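Local coordinates for protein ZmpA Glycopeptidase (Clostridium perfringens, PDB 6XSX) that is a glycopeptidase, probably a metal-dependent hydrolase of glycosylated proteins, here represented by its M60 peptidase catalytic domain, at residues L175-D180 with T191-L196; W246-G251 with G261-E266. All coordinates share one frame; numbering follows the deposited sequence.

Contact 1: residues L175-D180 with T191-L196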
loop_
_atom_site.group_PDB
_atom_site.type_symbol
_atom_site.label_atom_id
_atom_site.label_comp_id
_atom_site.label_asym_id
_atom_site.label_seq_id
_atom_site.Cartn_x
_atom_site.Cartn_y
_atom_site.Cartn_z
ATOM N N LEU A 175 -3.640 -33.508 -5.189
ATOM C CA LEU A 175 -3.272 -32.382 -6.046
ATOM C C LEU A 175 -3.442 -31.065 -5.287
ATOM O O LEU A 175 -4.291 -30.974 -4.410
ATOM C CB LEU A 175 -4.165 -32.368 -7.293
ATOM C CG LEU A 175 -3.850 -33.409 -8.365
ATOM C CD1 LEU A 175 -4.940 -33.408 -9.428
ATOM C CD2 LEU A 175 -2.498 -33.143 -9.012
ATOM N N PRO A 176 -2.692 -29.980 -5.618
ATOM C CA PRO A 176 -2.878 -28.695 -4.938
ATOM C C PRO A 176 -4.167 -28.014 -5.409
ATOM O O PRO A 176 -4.468 -28.009 -6.602
ATOM C CB PRO A 176 -1.658 -27.890 -5.402
ATOM C CG PRO A 176 -1.408 -28.414 -6.795
ATOM C CD PRO A 176 -1.688 -29.906 -6.695
ATOM N N ASP A 177 -4.924 -27.450 -4.458
ATOM C CA ASP A 177 -6.083 -26.625 -4.766
ATOM C C ASP A 177 -5.575 -25.210 -5.051
ATOM O O ASP A 177 -5.334 -24.444 -4.119
ATOM C CB ASP A 177 -7.103 -26.656 -3.613
ATOM C CG ASP A 177 -8.455 -26.019 -3.932
ATOM O OD1 ASP A 177 -8.599 -25.430 -5.031
ATOM O OD2 ASP A 177 -9.363 -26.104 -3.073
ATOM N N VAL A 178 -5.400 -24.873 -6.333
ATOM C CA VAL A 178 -4.684 -23.653 -6.685
ATOM C C VAL A 178 -5.205 -23.074 -7.997
ATOM O O VAL A 178 -5.433 -23.824 -8.946
ATOM C CB VAL A 178 -3.157 -23.874 -6.773
ATOM C CG1 VAL A 178 -2.779 -24.949 -7.786
ATOM C CG2 VAL A 178 -2.419 -22.586 -7.102
ATOM N N PHE A 179 -5.315 -21.732 -8.037
ATOM C CA PHE A 179 -5.500 -20.962 -9.261
ATOM C C PHE A 179 -4.653 -19.694 -9.200
ATOM O O PHE A 179 -4.682 -18.980 -8.192
ATOM C CB PHE A 179 -6.979 -20.608 -9.458
ATOM C CG PHE A 179 -7.247 -19.692 -10.620
ATOM C CD1 PHE A 179 -7.213 -20.167 -11.926
ATOM C CD2 PHE A 179 -7.526 -18.350 -10.415
ATOM C CE1 PHE A 179 -7.450 -19.317 -12.998
ATOM C CE2 PHE A 179 -7.754 -17.497 -11.486
ATOM C CZ PHE A 179 -7.728 -17.984 -12.776
ATOM N N ASP A 180 -3.906 -19.417 -10.282
ATOM C CA ASP A 180 -3.034 -18.247 -10.323
ATOM C C ASP A 180 -3.492 -17.279 -11.407
ATOM O O ASP A 180 -3.816 -17.711 -12.509
ATOM C CB ASP A 180 -1.569 -18.614 -10.586
ATOM C CG ASP A 180 -0.809 -19.145 -9.378
ATOM O OD1 ASP A 180 -1.263 -18.910 -8.246
ATOM O OD2 ASP A 180 0.246 -19.783 -9.575
ATOM N N THR A 191 -7.047 -20.514 -4.086
ATOM C CA THR A 191 -7.463 -21.879 -4.396
ATOM C C THR A 191 -8.329 -21.884 -5.654
ATOM O O THR A 191 -9.021 -20.907 -5.944
ATOM C CB THR A 191 -8.271 -22.549 -3.270
ATOM O OG1 THR A 191 -9.537 -21.905 -3.097
ATOM C CG2 THR A 191 -7.539 -22.642 -1.949
ATOM N N ALA A 192 -8.321 -23.021 -6.361
ATOM C CA ALA A 192 -9.125 -23.209 -7.563
ATOM C C ALA A 192 -10.616 -23.247 -7.215
ATOM O O ALA A 192 -11.439 -22.689 -7.941
ATOM C CB ALA A 192 -8.694 -24.459 -8.291
ATOM N N THR A 193 -10.946 -23.914 -6.104
ATOM C CA THR A 193 -12.324 -24.121 -5.690
ATOM C C THR A 193 -12.982 -22.781 -5.363
ATOM O O THR A 193 -14.122 -22.529 -5.766
ATOM C CB THR A 193 -12.429 -25.133 -4.541
ATOM O OG1 THR A 193 -11.603 -24.640 -3.492
ATOM C CG2 THR A 193 -11.965 -26.524 -4.923
ATOM N N TYR A 194 -12.245 -21.919 -4.653
ATOM C CA TYR A 194 -12.752 -20.598 -4.320
ATOM C C TYR A 194 -12.840 -19.727 -5.574
ATOM O O TYR A 194 -13.856 -19.071 -5.806
ATOM C CB TYR A 194 -11.907 -19.946 -3.221
ATOM C CG TYR A 194 -12.485 -18.649 -2.720
ATOM C CD1 TYR A 194 -12.456 -17.506 -3.506
ATOM C CD2 TYR A 194 -13.078 -18.569 -1.471
ATOM C CE1 TYR A 194 -13.000 -16.314 -3.062
ATOM C CE2 TYR A 194 -13.619 -17.379 -1.009
ATOM C CZ TYR A 194 -13.578 -16.249 -1.809
ATOM O OH TYR A 194 -14.116 -15.071 -1.371
ATOM N N ALA A 195 -11.769 -19.719 -6.378
ATOM C CA ALA A 195 -11.724 -18.897 -7.578
ATOM C C ALA A 195 -12.925 -19.186 -8.475
ATOM O O ALA A 195 -13.555 -18.260 -8.979
ATOM C CB ALA A 195 -10.424 -19.111 -8.317
ATOM N N LEU A 196 -13.235 -20.474 -8.682
ATOM C CA LEU A 196 -14.282 -20.840 -9.628
ATOM C C LEU A 196 -15.643 -20.349 -9.124
ATOM O O LEU A 196 -16.419 -19.793 -9.899
ATOM C CB LEU A 196 -14.257 -22.351 -9.892
ATOM C CG LEU A 196 -15.418 -22.885 -10.734
ATOM C CD1 LEU A 196 -15.445 -22.252 -12.127
ATOM C CD2 LEU A 196 -15.356 -24.399 -10.844
#

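Contact 2: residues W246-G251 with G261-E266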
loop_
_atom_site.group_PDB
_atom_site.type_symbol
_atom_site.label_atom_id
_atom_site.label_comp_id
_atom_site.label_asym_id
_atom_site.label_seq_id
_atom_site.Cartn_x
_atom_site.Cartn_y
_atom_site.Cartn_z
ATOM N N TRP A 246 -1.892 -19.195 5.723
ATOM C CA TRP A 246 -2.611 -19.613 6.912
ATOM C C TRP A 246 -2.280 -18.631 8.032
ATOM O O TRP A 246 -1.217 -18.723 8.637
ATOM C CB TRP A 246 -2.219 -21.058 7.258
ATOM C CG TRP A 246 -2.804 -21.594 8.529
ATOM C CD1 TRP A 246 -4.067 -21.390 9.004
ATOM C CD2 TRP A 246 -2.160 -22.477 9.468
ATOM N NE1 TRP A 246 -4.243 -22.059 10.186
ATOM C CE2 TRP A 246 -3.095 -22.744 10.489
ATOM C CE3 TRP A 246 -0.889 -23.063 9.550
ATOM C CZ2 TRP A 246 -2.786 -23.557 11.583
ATOM C CZ3 TRP A 246 -0.587 -23.873 10.625
ATOM C CH2 TRP A 246 -1.526 -24.115 11.631
ATOM N N LEU A 247 -3.179 -17.673 8.285
ATOM C CA LEU A 247 -2.823 -16.566 9.158
ATOM C C LEU A 247 -3.691 -16.558 10.414
ATOM O O LEU A 247 -3.702 -15.567 11.142
ATOM C CB LEU A 247 -2.965 -15.252 8.381
ATOM C CG LEU A 247 -2.101 -15.136 7.127
ATOM C CD1 LEU A 247 -2.262 -13.763 6.481
ATOM C CD2 LEU A 247 -0.640 -15.399 7.463
ATOM N N ASP A 248 -4.382 -17.676 10.679
ATOM C CA ASP A 248 -5.401 -17.741 11.717
ATOM C C ASP A 248 -4.860 -17.215 13.044
ATOM O O ASP A 248 -5.569 -16.505 13.753
ATOM C CB ASP A 248 -5.953 -19.158 11.887
ATOM C CG ASP A 248 -6.864 -19.595 10.755
ATOM O OD1 ASP A 248 -6.994 -18.841 9.768
ATOM O OD2 ASP A 248 -7.455 -20.681 10.880
ATOM N N ASN A 249 -3.608 -17.571 13.356
ATOM C CA ASN A 249 -2.996 -17.291 14.647
ATOM C C ASN A 249 -2.249 -15.956 14.610
ATOM O O ASN A 249 -2.061 -15.331 15.653
ATOM C CB ASN A 249 -2.091 -18.438 15.123
ATOM C CG ASN A 249 -2.764 -19.798 15.152
ATOM O OD1 ASN A 249 -3.908 -19.934 15.584
ATOM N ND2 ASN A 249 -2.053 -20.822 14.704
ATOM N N GLY A 250 -1.824 -15.526 13.412
ATOM C CA GLY A 250 -1.117 -14.265 13.248
ATOM C C GLY A 250 -2.077 -13.078 13.211
ATOM O O GLY A 250 -3.178 -13.143 13.761
ATOM N N GLY A 251 -1.646 -11.993 12.554
ATOM C CA GLY A 251 -2.497 -10.836 12.313
ATOM C C GLY A 251 -3.547 -11.130 11.243
ATOM O O GLY A 251 -3.724 -12.282 10.840
ATOM N N GLY A 261 0.371 -11.497 2.107
ATOM C CA GLY A 261 -0.351 -12.688 2.526
ATOM C C GLY A 261 -1.752 -12.297 2.981
ATOM O O GLY A 261 -1.914 -11.240 3.580
ATOM N N PHE A 262 -2.751 -13.121 2.641
ATOM C CA PHE A 262 -4.123 -12.921 3.080
ATOM C C PHE A 262 -4.678 -14.286 3.482
ATOM O O PHE A 262 -4.232 -15.311 2.971
ATOM C CB PHE A 262 -4.968 -12.268 1.980
ATOM C CG PHE A 262 -4.895 -12.972 0.645
ATOM C CD1 PHE A 262 -5.582 -14.164 0.422
ATOM C CD2 PHE A 262 -4.107 -12.465 -0.381
ATOM C CE1 PHE A 262 -5.476 -14.825 -0.795
ATOM C CE2 PHE A 262 -4.026 -13.112 -1.609
ATOM C CZ PHE A 262 -4.697 -14.300 -1.810
ATOM N N ASN A 263 -5.659 -14.290 4.387
ATOM C CA ASN A 263 -6.224 -15.526 4.901
ATOM C C ASN A 263 -7.336 -16.001 3.963
ATOM O O ASN A 263 -7.710 -15.290 3.026
ATOM C CB ASN A 263 -6.705 -15.345 6.348
ATOM C CG ASN A 263 -6.589 -16.599 7.198
ATOM O OD1 ASN A 263 -6.455 -17.719 6.690
ATOM N ND2 ASN A 263 -6.635 -16.415 8.509
ATOM N N LYS A 264 -7.883 -17.190 4.270
ATOM C CA LYS A 264 -8.839 -17.914 3.442
ATOM C C LYS A 264 -10.027 -17.035 3.059
ATOM O O LYS A 264 -10.462 -17.044 1.906
ATOM C CB LYS A 264 -9.345 -19.161 4.182
ATOM C CG LYS A 264 -10.142 -20.145 3.333
ATOM C CD LYS A 264 -10.953 -21.160 4.132
ATOM C CE LYS A 264 -10.173 -22.400 4.499
ATOM N NZ LYS A 264 -10.859 -23.193 5.551
ATOM N N ALA A 265 -10.568 -16.304 4.042
ATOM C CA ALA A 265 -11.815 -15.583 3.840
ATOM C C ALA A 265 -11.598 -14.387 2.916
ATOM O O ALA A 265 -12.562 -13.800 2.438
ATOM C CB ALA A 265 -12.411 -15.157 5.165
ATOM N N GLU A 266 -10.336 -14.026 2.676
ATOM C CA GLU A 266 -10.020 -12.816 1.937
ATOM C C GLU A 266 -9.655 -13.129 0.482
ATOM O O GLU A 266 -9.196 -12.245 -0.244
ATOM C CB GLU A 266 -8.917 -12.026 2.664
ATOM C CG GLU A 266 -9.438 -11.137 3.788
ATOM C CD GLU A 266 -9.910 -11.926 4.998
ATOM O OE1 GLU A 266 -9.132 -12.745 5.514
ATOM O OE2 GLU A 266 -11.072 -11.754 5.396
#

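Contact 1: residues L175-D180 with T191-L196
Val178, just before strand 179-182, passes Thr191, just before helix 192-202, with their CA atoms 4.0 Å apart, so that the end of a loop lies against the first turn of a helix. Asp177 makes the polar half of the contact. With CG anti to the backbone N (chi1 -170°), its carboxylate reaches the amino end of the helix. OD1 accepts from Thr193 N at 3.0 Å, a fairly straight bond of 158°, and takes a second, weak bond from Ala192 N that is much more bent. The hydroxyl of Thr193 donates to OD2, OG1 to OD2 2.7 Å, the two side chains meeting at about a right angle; in both Thr193 bonds the carboxylate oxygen uses its syn lone pair. These two good bonds, one to each oxygen, hold the carboxylate in its rotation, the weak one from Ala192 N adds to them, and the helix dipole would probably stabilise its negative charge. The CB and CG2 of Thr191 pack obliquely against Asp177, whose backbone O also lies 3.3 Å from Thr191 CA in a CH···O contact. Ala192 CB lies against the carbonyl of Val178, CB to O 3.4 Å; one residue on, the apolar part begins, where the methyl of Ala195 meets the Phe179 ring obliquely, CB to CD2 3.7 Å. The Phe179 side chain also touches Val158 of helix 155-171.

Thr191 is the N-cap proper. Its OG1 accepts from Tyr194 N and is also hydrogen-bonded to Gln267 OE1, which links this helix start to helix 267-272. The principle illustrated is helix capping shared between near and distant residues: the N-cap threonine serves one amide, and an aspartate from the preceding strand's approach serves others, at the point where a β-hairpin of the mixed sheet runs into a helix.

Contact 2: residues W246-G251 with G261-E266
Leu247 and Asn263 mark the closest passage of the two backbones, with CA atoms 5.5 Å apart, where the loop after strand 240-244 runs beside the end of strand 259-262 and the turn that follows. One side-chain hydrogen bond joins them. Asn263 ND2 donates to Asp248 OD1 at 2.8 Å with an angle of 155°; the acceptor lies close to the amide plane and is met nearly along its C-O direction, although carboxylate and amide planes are turned 45° apart. The oxygen of the amide turns back to the next residue: Asn263 OD1 accepts from Lys264 N at 2.9 Å, the donor tilted out of the carbonyl plane, and takes a further bond from Arg111 NH1. With donor and acceptor ends both engaged, the flip of the amide is set. Arg111 also forms a long, weak ion pair with Asp248 OD1, and its positive charge may ease the proximity of the two acceptors OD1 of Asp248 and OD1 of Asn263, 3.3 Å apart.

Next to this polar pair, Leu247 supplies the apolar contact. Its CG stands anti to the carbonyl carbon (chi1 -59°), and the CD1 branch rests on the strand backbone, 3.8 Å from Gly261 C and 3.9 Å from Phe262 C. Leu247 CB meanwhile lies 3.9 Å from Asn263 ND2, so the same residue packs against both strand and amide.

Phe262 directs its CB away from the loop and packs on Gln267 and Ala270 of helix 267-272, while its backbone bonds to Met243 and Lys245 hold strand 259-262 beside strand 240-244. Trp246, pairing through its backbone with Ser83, rests on Arg111 and Pro112.

Overall arrangement
From the N terminus, the chain reaches contact 1 after helix 155-171. Strands 179-182 and 186-190 form a hairpin, and contact 1 closes it by bringing the start of helix 192-202 back to the residues leading into the first strand. Helices 192-202 and 206-224 follow before strand 240-244 returns to the same mixed sheet. Contact 2 then closes the excursion through strand 254-256 and back along strand 259-262. The two closures are in series, neither nested nor crossed, with centres about 16 Å apart. Helix 267-272 lies beside both: Gln267, at its start, is bonded to the 191-196 segment and, through NE2, to the backbone O of Lys264 in the 261-266 segment.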